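Local coordinates for protein adhesin (Streptococcus sanguinis SK1 = NCTC 7863, PDB 6VS7) that probably mediates attachment of the bacterium to host surfaces by recognising sialylated glycans through its Siglec-like domains, at residues N36-R41 against K98-E103; R41-A46 against T110-K115; S247-T252 against Y297-R302. All coordinates share one frame; numbering follows the deposited sequence. Where two conformers were deposited one is given.

Contact 1. Residues N36-R41 against K98-E103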
ATOM      1  N   ASN A  36      17.013 -33.674  44.630  1.00 29.84           N
ATOM      2  CA  ASN A  36      16.217 -33.133  45.702  1.00 30.84           C
ATOM      3  C   ASN A  36      16.249 -31.631  45.943  1.00 31.24           C
ATOM      4  O   ASN A  36      15.349 -31.092  46.487  1.00 31.75           O
ATOM      5  CB  ASN A  36      16.570 -33.800  47.016  1.00 33.12           C
ATOM      6  CG  ASN A  36      16.050 -35.228  47.125  1.00 35.02           C
ATOM      7  OD1 ASN A  36      15.578 -35.801  46.192  1.00 33.33           O
ATOM      8  ND2 ASN A  36      16.141 -35.764  48.288  1.00 34.22           N
ATOM      9  N   ARG A  37      17.365 -31.001  45.654  0.59 30.01           N
ATOM     10  CA  ARG A  37      17.497 -29.569  45.888  0.59 31.21           C
ATOM     11  C   ARG A  37      18.245 -28.944  44.726  0.59 29.97           C
ATOM     12  O   ARG A  37      19.111 -29.577  44.122  0.59 29.39           O
ATOM     13  CB  ARG A  37      18.236 -29.263  47.198  0.59 32.83           C
ATOM     14  CG  ARG A  37      17.614 -29.888  48.438  0.59 34.37           C
ATOM     15  CD  ARG A  37      18.489 -29.646  49.646  0.59 35.53           C
ATOM     16  NE  ARG A  37      18.382 -28.272  50.137  0.59 36.68           N
ATOM     17  CZ  ARG A  37      19.403 -27.591  50.650  0.59 37.16           C
ATOM     18  NH1 ARG A  37      19.226 -26.347  51.079  0.59 38.09           N
ATOM     19  NH2 ARG A  37      20.611 -28.147  50.701  0.59 37.66           N
ATOM     20  N   VAL A  38      17.954 -27.681  44.455  1.00 27.92           N
ATOM     21  CA  VAL A  38      18.595 -26.926  43.415  1.00 28.92           C
ATOM     22  C   VAL A  38      18.638 -25.533  44.016  1.00 29.42           C
ATOM     23  O   VAL A  38      17.662 -24.970  44.319  1.00 29.06           O
ATOM     24  CB  VAL A  38      17.913 -26.895  42.053  1.00 28.48           C
ATOM     25  CG1 VAL A  38      18.658 -25.950  41.148  1.00 26.79           C
ATOM     26  CG2 VAL A  38      17.857 -28.247  41.409  1.00 27.09           C
ATOM     27  N   ILE A  39      19.810 -24.984  44.173  1.00 27.67           N
ATOM     28  CA  ILE A  39      19.969 -23.722  44.824  1.00 28.43           C
ATOM     29  C   ILE A  39      20.704 -22.655  44.019  1.00 27.95           C
ATOM     30  O   ILE A  39      21.583 -22.973  43.282  1.00 28.60           O
ATOM     31  CB  ILE A  39      20.745 -24.035  46.091  1.00 28.38           C
ATOM     32  CG1 ILE A  39      19.883 -24.785  47.071  1.00 33.70           C
ATOM     33  CG2 ILE A  39      21.300 -22.849  46.791  1.00 30.82           C
ATOM     34  CD1 ILE A  39      20.680 -25.659  47.993  1.00 38.08           C
ATOM     35  N   VAL A  40      20.267 -21.411  44.113  1.00 24.15           N
ATOM     36  CA  VAL A  40      20.933 -20.270  43.506  1.00 24.92           C
ATOM     37  C   VAL A  40      21.294 -19.309  44.608  1.00 25.48           C
ATOM     38  O   VAL A  40      20.454 -18.854  45.294  1.00 26.40           O
ATOM     39  CB  VAL A  40      20.048 -19.573  42.474  1.00 26.74           C
ATOM     40  CG1 VAL A  40      20.830 -18.535  41.712  1.00 24.16           C
ATOM     41  CG2 VAL A  40      19.426 -20.583  41.567  1.00 24.37           C
ATOM     42  N   ARG A  41      22.553 -19.033  44.763  1.00 23.38           N
ATOM     43  CA  ARG A  41      23.021 -18.169  45.792  1.00 26.99           C
ATOM     44  C   ARG A  41      24.216 -17.320  45.484  1.00 25.50           C
ATOM     45  O   ARG A  41      24.884 -17.530  44.541  1.00 24.71           O
ATOM     46  CB  ARG A  41      23.388 -18.997  47.004  1.00 26.32           C
ATOM     47  CG  ARG A  41      24.240 -20.207  46.724  1.00 28.70           C
ATOM     48  CD  ARG A  41      25.532 -20.158  47.460  1.00 30.91           C
ATOM     49  NE  ARG A  41      25.687 -20.957  48.612  1.00 33.36           N
ATOM     50  CZ  ARG A  41      26.505 -20.759  49.638  1.00 33.28           C
ATOM     51  NH1 ARG A  41      27.283 -19.732  49.772  1.00 30.87           N
ATOM     52  NH2 ARG A  41      26.505 -21.648  50.540  1.00 29.36           N
ATOM     53  N   LYS A  98      26.242 -15.506  40.060  1.00 21.62           N
ATOM     54  CA  LYS A  98      25.464 -16.283  41.025  1.00 23.40           C
ATOM     55  C   LYS A  98      25.746 -17.772  40.858  1.00 24.32           C
ATOM     56  O   LYS A  98      25.913 -18.258  39.739  1.00 22.02           O
ATOM     57  CB  LYS A  98      23.954 -16.029  40.875  1.00 24.01           C
ATOM     58  CG  LYS A  98      23.576 -14.545  40.933  1.00 24.23           C
ATOM     59  CD  LYS A  98      23.989 -13.918  42.266  1.00 23.66           C
ATOM     60  CE  LYS A  98      23.375 -12.540  42.445  1.00 26.19           C
ATOM     61  NZ  LYS A  98      23.859 -11.826  43.667  1.00 26.68           N
ATOM     62  N   TYR A  99      25.791 -18.495  41.976  1.00 24.19           N
ATOM     63  CA  TYR A  99      26.261 -19.870  41.981  1.00 23.27           C
ATOM     64  C   TYR A  99      25.085 -20.822  42.088  1.00 24.30           C
ATOM     65  O   TYR A  99      24.130 -20.567  42.825  1.00 22.93           O
ATOM     66  CB  TYR A  99      27.272 -20.083  43.109  1.00 23.81           C
ATOM     67  CG  TYR A  99      28.535 -19.309  42.786  1.00 23.24           C
ATOM     68  CD1 TYR A  99      28.591 -17.919  42.959  1.00 23.83           C
ATOM     69  CD2 TYR A  99      29.630 -19.949  42.214  1.00 23.84           C
ATOM     70  CE1 TYR A  99      29.719 -17.204  42.614  1.00 23.72           C
ATOM     71  CE2 TYR A  99      30.764 -19.249  41.861  1.00 24.68           C
ATOM     72  CZ  TYR A  99      30.802 -17.887  42.061  1.00 25.51           C
ATOM     73  OH  TYR A  99      31.933 -17.214  41.701  1.00 24.78           O
ATOM     74  N   VAL A 100      25.147 -21.907  41.325  1.00 23.47           N
ATOM     75  CA  VAL A 100      24.041 -22.853  41.230  1.00 24.53           C
ATOM     76  C   VAL A 100      24.537 -24.188  41.761  1.00 25.80           C
ATOM     77  O   VAL A 100      25.604 -24.668  41.360  1.00 26.69           O
ATOM     78  CB  VAL A 100      23.494 -22.977  39.791  1.00 22.91           C
ATOM     79  CG1 VAL A 100      22.409 -24.037  39.710  1.00 25.12           C
ATOM     80  CG2 VAL A 100      22.906 -21.636  39.325  1.00 22.50           C
ATOM     81  N   ARG A 101      23.788 -24.756  42.698  1.00 24.27           N
ATOM     82  CA  ARG A 101      24.147 -26.024  43.308  1.00 26.08           C
ATOM     83  C   ARG A 101      22.985 -26.994  43.206  1.00 24.90           C
ATOM     84  O   ARG A 101      21.823 -26.591  43.198  1.00 26.16           O
ATOM     85  CB  ARG A 101      24.529 -25.841  44.774  1.00 25.71           C
ATOM     86  CG  ARG A 101      25.696 -24.895  44.991  1.00 25.09           C
ATOM     87  CD  ARG A 101      26.002 -24.774  46.467  1.00 25.76           C
ATOM     88  NE  ARG A 101      26.807 -25.890  46.931  1.00 25.19           N
ATOM     89  CZ  ARG A 101      27.333 -25.979  48.147  1.00 30.02           C
ATOM     90  NH1 ARG A 101      27.124 -25.024  49.044  1.00 30.99           N
ATOM     91  NH2 ARG A 101      28.070 -27.027  48.468  1.00 29.31           N
ATOM     92  N   ALA A 102      23.303 -28.283  43.190  1.00 24.33           N
ATOM     93  CA  ALA A 102      22.277 -29.316  43.201  1.00 24.70           C
ATOM     94  C   ALA A 102      22.721 -30.458  44.104  1.00 28.18           C
ATOM     95  O   ALA A 102      23.914 -30.738  44.239  1.00 26.32           O
ATOM     96  CB  ALA A 102      21.978 -29.839  41.791  1.00 27.57           C
ATOM     97  N   GLU A 103      21.736 -31.122  44.703  1.00 29.62           N
ATOM     98  CA  GLU A 103      21.949 -32.157  45.706  1.00 28.98           C
ATOM     99  C   GLU A 103      21.009 -33.318  45.424  1.00 29.74           C
ATOM    100  O   GLU A 103      19.801 -33.112  45.256  1.00 29.14           O
ATOM    101  CB  GLU A 103      21.702 -31.598  47.109  1.00 32.86           C
ATOM    102  CG  GLU A 103      21.950 -32.590  48.241  1.00 34.60           C
ATOM    103  CD  GLU A 103      21.794 -31.948  49.617  1.00 37.63           C
ATOM    104  OE1 GLU A 103      20.989 -32.460  50.420  1.00 38.76           O
ATOM    105  OE2 GLU A 103      22.479 -30.931  49.887  1.00 38.34           O
TER
HETATM  106  O   HOH W   1      24.189 -23.856  49.566  1.00 31.91           O
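R41 and R101, on the same face of the sheet, run out from neighbouring strands until their guanidinium groups meet. NH2 of R41 lies at the edge of the R101 group, 3.7 Å from its NH1, with the two planes turned 59° apart. The like charges are probably eased by the acceptors nearby: a water weakly accepts from both nitrogens, R41 NH2 also reaches the backbone O of A46, and R101 binds D47 in a salt bridge while its NE is held by the carbonyl of T110. Arginine suits both places, since its aliphatic stem fills the sheet surface and its several N-H groups serve separate acceptors.

E103, on that same face, lies alongside R37. With CG anti to the backbone N (chi1 -178°) and the chain extended, its CD packs 4.0 Å from CD of R37. The carboxylate then meets the edge of the R37 guanidinium in a weak salt bridge, OE2 to NH2 at 3.5 Å; R37 was modelled in two conformers, so this long bridge is doubtful.

Paired backbones carry these side chains, as in the straight bond from I39 N to R101 O (2.8 Å, 168°). The opposite face is apolar: V38, V40, V100 and A102 suit it by being small or beta-branched, and V40 CG2 sits 4.3 Å from V100 CG2. They look toward the facing sheet, where I8 touches V100 and A102, and L76 and T78 touch V38; F120 of the adjoining strand lies beside V40 and V100. E103 O accepts from both N36 N (2.9 Å) and R37 N (3.2 Å). This is a classic beta bulge, on the outermost strand 35-41 of a sheet whose strand order matches the A'GFC sheet of a V-set immunoglobulin-like fold.

Contact 2. Residues R41-A46 against T110-K115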
ATOM      1  N   ARG A  41      22.553 -19.033  44.763  1.00 23.38           N
ATOM      2  CA  ARG A  41      23.021 -18.169  45.792  1.00 26.99           C
ATOM      3  C   ARG A  41      24.216 -17.320  45.484  1.00 25.50           C
ATOM      4  O   ARG A  41      24.884 -17.530  44.541  1.00 24.71           O
ATOM      5  CB  ARG A  41      23.388 -18.997  47.004  1.00 26.32           C
ATOM      6  CG  ARG A  41      24.240 -20.207  46.724  1.00 28.70           C
ATOM      7  CD  ARG A  41      25.532 -20.158  47.460  1.00 30.91           C
ATOM      8  NE  ARG A  41      25.687 -20.957  48.612  1.00 33.36           N
ATOM      9  CZ  ARG A  41      26.505 -20.759  49.638  1.00 33.28           C
ATOM     10  NH1 ARG A  41      27.283 -19.732  49.772  1.00 30.87           N
ATOM     11  NH2 ARG A  41      26.505 -21.648  50.540  1.00 29.36           N
ATOM     12  N   ASN A  42      24.453 -16.370  46.357  1.00 27.66           N
ATOM     13  CA  ASN A  42      25.617 -15.519  46.340  1.00 28.47           C
ATOM     14  C   ASN A  42      26.822 -16.346  46.787  1.00 27.88           C
ATOM     15  O   ASN A  42      26.700 -17.215  47.508  1.00 26.36           O
ATOM     16  CB  ASN A  42      25.455 -14.405  47.335  1.00 26.78           C
ATOM     17  CG  ASN A  42      24.590 -13.311  46.844  1.00 29.07           C
ATOM     18  OD1 ASN A  42      23.909 -13.456  45.902  1.00 28.11           O
ATOM     19  ND2 ASN A  42      24.648 -12.210  47.490  1.00 29.13           N
ATOM     20  N   ILE A  43      28.003 -16.004  46.421  1.00 25.32           N
ATOM     21  CA  ILE A  43      29.152 -16.822  46.801  1.00 26.05           C
ATOM     22  C   ILE A  43      29.389 -16.767  48.309  1.00 29.24           C
ATOM     23  O   ILE A  43      29.647 -17.793  48.948  1.00 29.07           O
ATOM     24  CB  ILE A  43      30.409 -16.412  46.017  1.00 26.57           C
ATOM     25  CG1 ILE A  43      31.612 -17.257  46.463  1.00 27.35           C
ATOM     26  CG2 ILE A  43      30.677 -14.928  46.164  1.00 28.88           C
ATOM     27  CD1 ILE A  43      31.510 -18.725  46.065  1.00 27.66           C
ATOM     28  N   GLU A  44      29.321 -15.591  48.897  1.00 31.81           N
ATOM     29  CA  GLU A  44      29.596 -15.433  50.316  1.00 37.73           C
ATOM     30  C   GLU A  44      28.623 -16.140  51.229  1.00 37.37           C
ATOM     31  O   GLU A  44      27.482 -16.229  50.946  1.00 33.31           O
ATOM     32  CB  GLU A  44      29.690 -13.965  50.716  1.00 41.34           C
ATOM     33  CG  GLU A  44      29.997 -13.755  52.210  1.00 62.96           C
ATOM     34  CD  GLU A  44      31.494 -13.603  52.654  1.00 71.61           C
ATOM     35  OE1 GLU A  44      32.411 -13.465  51.803  1.00 74.97           O
ATOM     36  OE2 GLU A  44      31.741 -13.615  53.887  1.00 63.35           O
ATOM     37  N   GLY A  45      29.109 -16.603  52.359  1.00 38.43           N
ATOM     38  CA  GLY A  45      28.270 -17.313  53.301  1.00 35.24           C
ATOM     39  C   GLY A  45      28.721 -18.750  53.484  1.00 34.26           C
ATOM     40  O   GLY A  45      29.506 -19.295  52.710  1.00 33.60           O
ATOM     41  N   ALA A  46      28.196 -19.357  54.543  1.00 33.78           N
ATOM     42  CA  ALA A  46      28.579 -20.717  54.872  1.00 32.52           C
ATOM     43  C   ALA A  46      28.109 -21.678  53.788  1.00 34.30           C
ATOM     44  O   ALA A  46      27.321 -21.335  52.904  1.00 28.80           O
ATOM     45  CB  ALA A  46      28.007 -21.131  56.226  1.00 31.58           C
ATOM     46  N   THR A 110      26.710 -30.518  44.832  1.00 28.85           N
ATOM     47  CA  THR A 110      27.833 -30.042  44.027  1.00 29.55           C
ATOM     48  C   THR A 110      28.685 -29.063  44.836  1.00 29.10           C
ATOM     49  O   THR A 110      28.173 -28.294  45.662  1.00 25.74           O
ATOM     50  CB  THR A 110      27.340 -29.364  42.748  1.00 29.51           C
ATOM     51  OG1 THR A 110      26.359 -28.379  43.077  1.00 25.24           O
ATOM     52  CG2 THR A 110      26.737 -30.378  41.761  1.00 28.76           C
ATOM     53  N   ALA A 111      29.994 -29.101  44.602  1.00 27.63           N
ATOM     54  CA  ALA A 111      30.907 -28.233  45.336  1.00 31.63           C
ATOM     55  C   ALA A 111      30.732 -26.775  44.917  1.00 29.61           C
ATOM     56  O   ALA A 111      30.303 -26.470  43.799  1.00 28.57           O
ATOM     57  CB  ALA A 111      32.356 -28.656  45.111  1.00 32.34           C
ATOM     58  N   LEU A 112      31.079 -25.883  45.831  1.00 28.81           N
ATOM     59  CA  LEU A 112      30.960 -24.437  45.679  1.00 28.34           C
ATOM     60  C   LEU A 112      32.377 -23.891  45.715  1.00 29.61           C
ATOM     61  O   LEU A 112      33.009 -23.867  46.774  1.00 26.34           O
ATOM     62  CB  LEU A 112      30.114 -23.849  46.806  1.00 25.84           C
ATOM     63  CG  LEU A 112      29.455 -22.468  46.898  1.00 26.27           C
ATOM     64  CD1 LEU A 112      30.268 -21.533  47.752  1.00 31.71           C
ATOM     65  CD2 LEU A 112      29.102 -21.843  45.526  1.00 23.81           C
ATOM     66  N   VAL A 113      32.889 -23.493  44.558  1.00 27.90           N
ATOM     67  CA  VAL A 113      34.243 -22.960  44.443  1.00 28.52           C
ATOM     68  C   VAL A 113      34.157 -21.576  43.820  1.00 29.21           C
ATOM     69  O   VAL A 113      33.743 -21.441  42.661  1.00 25.59           O
ATOM     70  CB  VAL A 113      35.148 -23.870  43.600  1.00 28.77           C
ATOM     71  CG1 VAL A 113      36.571 -23.316  43.604  1.00 32.02           C
ATOM     72  CG2 VAL A 113      35.102 -25.314  44.109  1.00 30.57           C
ATOM     73  N   ASP A 114      34.568 -20.556  44.580  1.00 28.72           N
ATOM     74  CA  ASP A 114      34.510 -19.178  44.096  1.00 29.99           C
ATOM     75  C   ASP A 114      35.189 -19.075  42.739  1.00 28.48           C
ATOM     76  O   ASP A 114      36.316 -19.546  42.556  1.00 27.23           O
ATOM     77  CB  ASP A 114      35.179 -18.223  45.104  1.00 27.54           C
ATOM     78  CG  ASP A 114      35.057 -16.742  44.711  1.00 30.72           C
ATOM     79  OD1 ASP A 114      34.160 -16.368  43.923  1.00 30.73           O
ATOM     80  OD2 ASP A 114      35.873 -15.936  45.199  1.00 34.59           O
ATOM     81  N   LYS A 115      34.471 -18.506  41.773  1.00 27.44           N
ATOM     82  CA  LYS A 115      34.971 -18.252  40.427  1.00 29.60           C
ATOM     83  C   LYS A 115      35.236 -19.524  39.632  1.00 28.98           C
ATOM     84  O   LYS A 115      35.808 -19.447  38.533  1.00 29.02           O
ATOM     85  CB  LYS A 115      36.243 -17.393  40.456  1.00 29.21           C
ATOM     86  CG  LYS A 115      36.027 -15.949  40.946  1.00 31.75           C
ATOM     87  CD  LYS A 115      37.254 -15.115  40.610  1.00 31.93           C
ATOM     88  CE  LYS A 115      37.155 -13.707  41.115  1.00 35.80           C
ATOM     89  NZ  LYS A 115      38.527 -13.132  41.158  1.00 39.77           N
TER
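I43 carries CG1 anti to its backbone N (chi1 178°), and a bend at chi2 (68°) swings CD1 over toward L112 and D114. L112 likewise sets its CG opposite the backbone N (chi1 -164°), which sends the isobutyl group across to 41-46. The two side chains cross at a slant, with I43 CD1 only 3.5 Å from L112 CD1. The same ethyl arm crosses D114 at about a right angle: CD1 approaches CA of D114 at 3.6 Å, and CG1 comes within 3.7 Å of OD1. Branched aliphatic residues suit this spot because the contact rests on van der Waals packing, with the R41 and D114 groups at its border.

L112 does double work, for its CD1 also lies over one face of the R41 guanidinium, 4.0 Å from NH1 and off toward the rim. R41 NH1 makes a weak bond to N42 O. At the backbone angles of G45 a CB would crowd the carbonyl O of E44, so glycine suits the place.

Segment 41-46 starts on the last residue of strand 35-41 and runs into the loop after it; residues 110-115 belong to the loop between strands 95-104 and 119-125. Y99 of strand 95-104 lies against them, touching I43, L112 and D114, while its hydroxyl bonds to the backbone N of K115.

Contact 3. Residues S247-T252 against Y297-R302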
ATOM      1  N   SER A 247      -8.588  28.265 -18.101  1.00 48.21           N
ATOM      2  CA  SER A 247      -9.757  28.369 -17.235  1.00 46.95           C
ATOM      3  C   SER A 247     -11.043  28.534 -18.033  1.00 44.61           C
ATOM      4  O   SER A 247     -12.113  28.134 -17.564  1.00 38.97           O
ATOM      5  CB  SER A 247      -9.592  29.533 -16.261  1.00 47.83           C
ATOM      6  OG  SER A 247      -9.403  30.738 -16.963  1.00 52.73           O
ATOM      7  N   SER A 248     -10.966  29.116 -19.233  1.00 46.22           N
ATOM      8  CA  SER A 248     -12.182  29.320 -20.014  1.00 45.05           C
ATOM      9  C   SER A 248     -12.672  28.021 -20.650  1.00 40.09           C
ATOM     10  O   SER A 248     -13.884  27.802 -20.744  1.00 37.83           O
ATOM     11  CB  SER A 248     -11.951  30.380 -21.090  1.00 46.52           C
ATOM     12  OG  SER A 248     -11.047  29.896 -22.067  1.00 55.63           O
ATOM     13  N   THR A 249     -11.765  27.157 -21.111  1.00 41.70           N
ATOM     14  CA  THR A 249     -12.239  25.888 -21.640  1.00 40.57           C
ATOM     15  C   THR A 249     -12.636  24.928 -20.516  1.00 36.03           C
ATOM     16  O   THR A 249     -13.549  24.118 -20.696  1.00 34.13           O
ATOM     17  CB  THR A 249     -11.193  25.277 -22.580  1.00 40.57           C
ATOM     18  OG1 THR A 249     -10.234  24.510 -21.845  1.00 42.92           O
ATOM     19  CG2 THR A 249     -10.465  26.370 -23.329  1.00 43.14           C
ATOM     20  N   TYR A 250     -12.007  25.029 -19.344  1.00 36.11           N
ATOM     21  CA  TYR A 250     -12.487  24.277 -18.189  1.00 33.85           C
ATOM     22  C   TYR A 250     -13.913  24.675 -17.842  1.00 34.51           C
ATOM     23  O   TYR A 250     -14.789  23.819 -17.656  1.00 31.45           O
ATOM     24  CB  TYR A 250     -11.551  24.491 -17.000  1.00 35.20           C
ATOM     25  CG  TYR A 250     -12.063  23.998 -15.657  1.00 33.52           C
ATOM     26  CD1 TYR A 250     -12.185  22.641 -15.376  1.00 31.29           C
ATOM     27  CD2 TYR A 250     -12.397  24.901 -14.653  1.00 33.57           C
ATOM     28  CE1 TYR A 250     -12.642  22.197 -14.135  1.00 31.40           C
ATOM     29  CE2 TYR A 250     -12.851  24.469 -13.412  1.00 35.20           C
ATOM     30  CZ  TYR A 250     -12.966  23.118 -13.161  1.00 31.98           C
ATOM     31  OH  TYR A 250     -13.413  22.711 -11.932  1.00 32.75           O
ATOM     32  N   ASN A 251     -14.174  25.981 -17.787  1.00 35.19           N
ATOM     33  CA  ASN A 251     -15.520  26.439 -17.468  1.00 35.10           C
ATOM     34  C   ASN A 251     -16.508  26.142 -18.596  1.00 33.56           C
ATOM     35  O   ASN A 251     -17.694  25.914 -18.329  1.00 33.43           O
ATOM     36  CB  ASN A 251     -15.480  27.929 -17.117  1.00 34.88           C
ATOM     37  CG  ASN A 251     -14.773  28.183 -15.784  1.00 37.23           C
ATOM     38  OD1 ASN A 251     -13.769  28.893 -15.715  1.00 44.02           O
ATOM     39  ND2 ASN A 251     -15.291  27.582 -14.721  1.00 33.37           N
ATOM     40  N   THR A 252     -16.047  26.122 -19.851  1.00 34.33           N
ATOM     41  CA  THR A 252     -16.916  25.706 -20.953  1.00 35.05           C
ATOM     42  C   THR A 252     -17.421  24.274 -20.750  1.00 32.56           C
ATOM     43  O   THR A 252     -18.624  24.005 -20.877  1.00 29.38           O
ATOM     44  CB  THR A 252     -16.167  25.821 -22.280  1.00 36.07           C
ATOM     45  OG1 THR A 252     -15.795  27.187 -22.517  1.00 36.47           O
ATOM     46  CG2 THR A 252     -17.040  25.333 -23.415  1.00 37.10           C
ATOM     47  N   TYR A 297     -11.588  20.437 -27.437  1.00 35.94           N
ATOM     48  CA  TYR A 297     -11.299  21.314 -26.314  1.00 35.48           C
ATOM     49  C   TYR A 297      -9.898  20.977 -25.830  1.00 35.70           C
ATOM     50  O   TYR A 297      -9.561  19.797 -25.655  1.00 31.35           O
ATOM     51  CB  TYR A 297     -12.303  21.147 -25.174  1.00 35.84           C
ATOM     52  CG  TYR A 297     -13.680  21.714 -25.414  1.00 37.18           C
ATOM     53  CD1 TYR A 297     -13.868  22.916 -26.090  1.00 39.12           C
ATOM     54  CD2 TYR A 297     -14.802  21.035 -24.956  1.00 37.40           C
ATOM     55  CE1 TYR A 297     -15.154  23.429 -26.297  1.00 38.56           C
ATOM     56  CE2 TYR A 297     -16.073  21.532 -25.147  1.00 34.85           C
ATOM     57  CZ  TYR A 297     -16.249  22.726 -25.820  1.00 39.38           C
ATOM     58  OH  TYR A 297     -17.530  23.198 -26.005  1.00 38.41           O
ATOM     59  N   THR A 298      -9.081  22.008 -25.641  1.00 34.74           N
ATOM     60  CA  THR A 298      -7.700  21.865 -25.211  1.00 35.27           C
ATOM     61  C   THR A 298      -7.570  22.419 -23.797  1.00 34.98           C
ATOM     62  O   THR A 298      -7.936  23.572 -23.549  1.00 34.90           O
ATOM     63  CB  THR A 298      -6.756  22.606 -26.171  1.00 38.76           C
ATOM     64  OG1 THR A 298      -6.830  22.018 -27.478  1.00 37.85           O
ATOM     65  CG2 THR A 298      -5.337  22.527 -25.682  1.00 35.42           C
ATOM     66  N   PHE A 299      -7.058  21.602 -22.875  1.00 35.27           N
ATOM     67  CA  PHE A 299      -7.005  21.946 -21.463  1.00 33.99           C
ATOM     68  C   PHE A 299      -5.565  22.037 -20.983  1.00 34.45           C
ATOM     69  O   PHE A 299      -4.645  21.554 -21.638  1.00 35.28           O
ATOM     70  CB  PHE A 299      -7.750  20.908 -20.610  1.00 33.82           C
ATOM     71  CG  PHE A 299      -9.154  20.681 -21.041  1.00 34.12           C
ATOM     72  CD1 PHE A 299      -9.452  19.726 -22.007  1.00 31.97           C
ATOM     73  CD2 PHE A 299     -10.180  21.438 -20.509  1.00 31.21           C
ATOM     74  CE1 PHE A 299     -10.745  19.519 -22.423  1.00 31.46           C
ATOM     75  CE2 PHE A 299     -11.486  21.236 -20.919  1.00 34.31           C
ATOM     76  CZ  PHE A 299     -11.769  20.274 -21.888  1.00 32.17           C
ATOM     77  N   LYS A 300      -5.390  22.664 -19.814  1.00 36.16           N
ATOM     78  CA  LYS A 300      -4.116  22.727 -19.108  1.00 38.47           C
ATOM     79  C   LYS A 300      -4.371  22.405 -17.644  1.00 35.22           C
ATOM     80  O   LYS A 300      -5.277  22.978 -17.032  1.00 35.35           O
ATOM     81  CB  LYS A 300      -3.463  24.112 -19.218  1.00 40.30           C
ATOM     82  CG  LYS A 300      -3.399  24.694 -20.618  1.00 46.45           C
ATOM     83  CD  LYS A 300      -2.158  24.231 -21.358  1.00 48.84           C
ATOM     84  CE  LYS A 300      -1.407  25.416 -21.970  1.00 55.03           C
ATOM     85  NZ  LYS A 300      -0.208  24.973 -22.760  1.00 60.34           N
ATOM     86  N   VAL A 301      -3.570  21.511 -17.077  1.00 35.07           N
ATOM     87  CA  VAL A 301      -3.746  21.070 -15.697  1.00 32.56           C
ATOM     88  C   VAL A 301      -2.424  21.207 -14.943  1.00 33.16           C
ATOM     89  O   VAL A 301      -1.352  20.937 -15.496  1.00 33.70           O
ATOM     90  CB  VAL A 301      -4.275  19.617 -15.645  1.00 30.98           C
ATOM     91  CG1 VAL A 301      -3.285  18.642 -16.291  1.00 31.03           C
ATOM     92  CG2 VAL A 301      -4.608  19.206 -14.216  1.00 29.06           C
ATOM     93  N   ARG A 302      -2.501  21.666 -13.695  1.00 31.94           N
ATOM     94  CA  ARG A 302      -1.372  21.682 -12.772  1.00 33.94           C
ATOM     95  C   ARG A 302      -1.752  20.937 -11.499  1.00 30.26           C
ATOM     96  O   ARG A 302      -2.919  20.927 -11.095  1.00 31.61           O
ATOM     97  CB  ARG A 302      -0.946  23.113 -12.402  1.00 36.17           C
ATOM     98  CG  ARG A 302      -0.847  24.070 -13.562  1.00 42.26           C
ATOM     99  CD  ARG A 302      -0.022  25.296 -13.174  1.00 47.98           C
ATOM    100  NE  ARG A 302      -0.642  26.090 -12.113  1.00 53.30           N
ATOM    101  CZ  ARG A 302      -0.956  27.377 -12.229  1.00 54.87           C
ATOM    102  NH1 ARG A 302      -0.705  28.025 -13.358  1.00 57.39           N
ATOM    103  NH2 ARG A 302      -1.511  28.023 -11.212  1.00 55.48           N
TER
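T249 reaches from its helix onto the strand, and each of its side-chain atoms meets something there. CB lies 3.8 Å from the carbonyl O of T298, and CG2 keeps the same distance from that oxygen. OG1, placed between the backbone N and the carbonyl carbon (chi1 86°), donates a hydrogen bond to T298 O at 3.0 Å. The hydroxyl comes from above the carbonyl plane, 46° out of it, and so misses the lone-pair directions. It also rests 3.4 Å from CD2 of F299. Threonine suits the place: its hydroxyl ties helix to strand while its methyl packs beside the same carbonyl.

One turn on, T252 sets its methyl CG2 3.4 Å from Y297 OH. Its own hydroxyl is occupied within the helix, bonding S248 O (2.7 Å) from the face opposite to that used by T252 N.

The rings also meet those of the adjoining strand 314-321, F299 stacking with F316 and Y297 meeting F320 edge-to-face. The axes of 247-252 and 297-302 make an angle of 114°, and helix 244-255 packs against a sheet ordered like the A'GFC sheet of a V-set immunoglobulin-like domain.

In the fold
Contacts 1 and 2 belong to one Siglec-like domain and share R41, whereas contact 3 lies in the second such domain, its centre about 86 Å from that of contact 1. Contact 1 is buried and rests on backbone pairing, with mainly charged side chains, beside I39 and Y99, on one face and aliphatic ones on the other. Contact 2, at the surface, joins the loops beyond those strands by packing centred on I43 and L112, against the R41 guanidinium and the D114 carboxylate; K98 and Y99 link it to contact 1. Contact 3, also near the surface, uses strand 296-305, the counterpart of 95-104, but there a helix packs by one hydroxyl bond and aromatic rings.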